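PDB 5K8R: protocadherin gamma-B3 from Homo sapiens, which probably acts as a calcium-dependent cell-adhesion protein that may help establish and maintain specific neuronal connections in the brain. Local coordinates for residues Q260-D265 with D283-G288. Numbering follows the deposited sequence.
Sequences QLFKLD and DSYTIG
Phe262 drives one edge of its ring into the face of Tyr285, and this T-shaped pair is the heart of the contact between residues 260-265 and 283-288. The ring centroids lie 5.2 Å apart with the planes at 73°. CE2 does the touching: it stands over the centre of the tyrosine ring, 3.8 Å from Tyr285 CG, while the neighbouring Phe262 CZ comes within 4.1 Å of Tyr285 CD2. In both residues CG lies anti to the carbonyl carbon, beside the backbone N, which, with the CA-CB bonds already pointing across, turns both rings into the interior between the two sheets.

Two residues along from Tyr285, Ile287 enters from the same strand. Its CG1 branch, with CD1 anti to CA (chi2 167°), carries the methyl CD1 up to Phe262, where it lies 4.2 Å from CD2, so the phenylalanine meets both an aromatic face and an aliphatic end. No hydrogen bond crosses between the segments; cohesion here is apolar, and all three residues are buried. Phe251 of strand 248-252 also packs on Phe262 and Ile287, while Leu271 and Ile305 add further contacts to the phenylalanine. With an alanine in place of Tyr285, the edge of Phe262 would probably lose the face it packs on, leaving a gap beside it and the phenylalanine ring less restrained.

Strand 262-264 borders one sheet of the third cadherin repeat and strand 284-292 runs inside the other, making this a core contact of the two-sheet, Greek-key beta sandwich of a cadherin domain.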
loop_
_atom_site.group_PDB
_atom_site.type_symbol
_atom_site.label_atom_id
_atom_site.label_comp_id
_atom_site.label_asym_id
_atom_site.label_seq_id
_atom_site.Cartn_x
_atom_site.Cartn_y
_atom_site.Cartn_z
ATOM N N GLN A 260 9.112 -32.850 7.790
ATOM C CA GLN A 260 10.483 -33.335 7.833
ATOM C C GLN A 260 10.924 -33.983 6.526
ATOM O O GLN A 260 12.024 -34.543 6.468
ATOM C CB GLN A 260 10.651 -34.332 8.982
ATOM C CG GLN A 260 10.433 -33.737 10.361
ATOM C CD GLN A 260 11.527 -32.767 10.758
ATOM O OE1 GLN A 260 11.285 -31.569 10.903
ATOM N NE2 GLN A 260 12.737 -33.282 10.944
ATOM N N LEU A 261 10.096 -33.929 5.487
ATOM C CA LEU A 261 10.396 -34.586 4.219
ATOM C C LEU A 261 10.496 -33.630 3.043
ATOM O O LEU A 261 11.372 -33.801 2.192
ATOM C CB LEU A 261 9.334 -35.654 3.914
ATOM C CG LEU A 261 9.734 -37.106 4.180
ATOM C CD1 LEU A 261 10.853 -37.528 3.242
ATOM C CD2 LEU A 261 10.145 -37.306 5.631
ATOM N N PHE A 262 9.627 -32.626 2.964
ATOM C CA PHE A 262 9.600 -31.717 1.830
ATOM C C PHE A 262 9.750 -30.274 2.294
ATOM O O PHE A 262 9.466 -29.932 3.446
ATOM C CB PHE A 262 8.306 -31.876 1.020
ATOM C CG PHE A 262 8.144 -33.236 0.404
ATOM C CD1 PHE A 262 8.843 -33.581 -0.740
ATOM C CD2 PHE A 262 7.291 -34.170 0.968
ATOM C CE1 PHE A 262 8.697 -34.832 -1.310
ATOM C CE2 PHE A 262 7.140 -35.422 0.403
ATOM C CZ PHE A 262 7.843 -35.753 -0.737
ATOM N N LYS A 263 10.204 -29.429 1.370
ATOM C CA LYS A 263 10.428 -28.015 1.628
ATOM C C LYS A 263 9.978 -27.215 0.417
ATOM O O LYS A 263 10.313 -27.564 -0.719
ATOM C CB LYS A 263 11.906 -27.732 1.929
ATOM C CG LYS A 263 12.265 -26.255 1.972
ATOM C CD LYS A 263 13.760 -26.054 2.165
ATOM C CE LYS A 263 14.134 -24.582 2.097
ATOM N NZ LYS A 263 13.435 -23.781 3.140
ATOM N N LEU A 264 9.221 -26.146 0.661
ATOM C CA LEU A 264 8.729 -25.263 -0.391
ATOM C C LEU A 264 9.345 -23.886 -0.198
ATOM O O LEU A 264 9.117 -23.240 0.830
ATOM C CB LEU A 264 7.202 -25.178 -0.371
ATOM C CG LEU A 264 6.559 -24.311 -1.456
ATOM C CD1 LEU A 264 6.849 -24.875 -2.837
ATOM C CD2 LEU A 264 5.059 -24.184 -1.228
ATOM N N ASP A 265 10.122 -23.442 -1.184
ATOM C CA ASP A 265 10.759 -22.135 -1.111
ATOM C C ASP A 265 9.703 -21.037 -1.151
ATOM O O ASP A 265 8.803 -21.055 -1.996
ATOM C CB ASP A 265 11.751 -21.968 -2.262
ATOM C CG ASP A 265 12.709 -20.807 -2.051
ATOM O OD1 ASP A 265 12.249 -19.691 -1.729
ATOM O OD2 ASP A 265 13.930 -21.014 -2.208
ATOM N N ASP A 283 3.349 -44.081 -0.439
ATOM C CA ASP A 283 3.566 -44.060 -1.879
ATOM C C ASP A 283 3.060 -42.791 -2.553
ATOM O O ASP A 283 3.251 -42.635 -3.764
ATOM C CB ASP A 283 2.910 -45.284 -2.530
ATOM C CG ASP A 283 1.443 -45.434 -2.156
ATOM O OD1 ASP A 283 0.857 -44.480 -1.603
ATOM O OD2 ASP A 283 0.873 -46.513 -2.425
ATOM N N SER A 284 2.424 -41.887 -1.812
ATOM C CA SER A 284 1.880 -40.677 -2.413
ATOM C C SER A 284 1.723 -39.609 -1.342
ATOM O O SER A 284 1.486 -39.915 -0.171
ATOM C CB SER A 284 0.534 -40.948 -3.096
ATOM O OG SER A 284 0.000 -39.762 -3.659
ATOM N N TYR A 285 1.857 -38.351 -1.762
ATOM C CA TYR A 285 1.705 -37.202 -0.877
ATOM C C TYR A 285 0.850 -36.155 -1.574
ATOM O O TYR A 285 1.206 -35.684 -2.657
ATOM C CB TYR A 285 3.065 -36.605 -0.499
ATOM C CG TYR A 285 3.940 -37.505 0.343
ATOM C CD1 TYR A 285 3.932 -37.416 1.729
ATOM C CD2 TYR A 285 4.786 -38.434 -0.247
ATOM C CE1 TYR A 285 4.735 -38.231 2.504
ATOM C CE2 TYR A 285 5.593 -39.256 0.521
ATOM C CZ TYR A 285 5.562 -39.150 1.894
ATOM O OH TYR A 285 6.363 -39.964 2.661
ATOM N N THR A 286 -0.269 -35.789 -0.957
ATOM C CA THR A 286 -1.114 -34.701 -1.438
ATOM C C THR A 286 -1.003 -33.541 -0.456
ATOM O O THR A 286 -1.381 -33.674 0.713
ATOM C CB THR A 286 -2.566 -35.149 -1.592
ATOM O OG1 THR A 286 -2.656 -36.131 -2.632
ATOM C CG2 THR A 286 -3.450 -33.963 -1.950
ATOM N N ILE A 287 -0.483 -32.413 -0.933
ATOM C CA ILE A 287 -0.144 -31.274 -0.088
ATOM C C ILE A 287 -0.814 -30.028 -0.648
ATOM O O ILE A 287 -0.772 -29.787 -1.859
ATOM C CB ILE A 287 1.381 -31.068 -0.004
ATOM C CG1 ILE A 287 2.072 -32.349 0.464
ATOM C CG2 ILE A 287 1.710 -29.912 0.917
ATOM C CD1 ILE A 287 3.571 -32.333 0.265
ATOM N N GLY A 288 -1.420 -29.234 0.231
ATOM C CA GLY A 288 -2.001 -27.964 -0.171
ATOM C C GLY A 288 -0.960 -26.853 -0.158
ATOM O O GLY A 288 -0.136 -26.760 0.753
#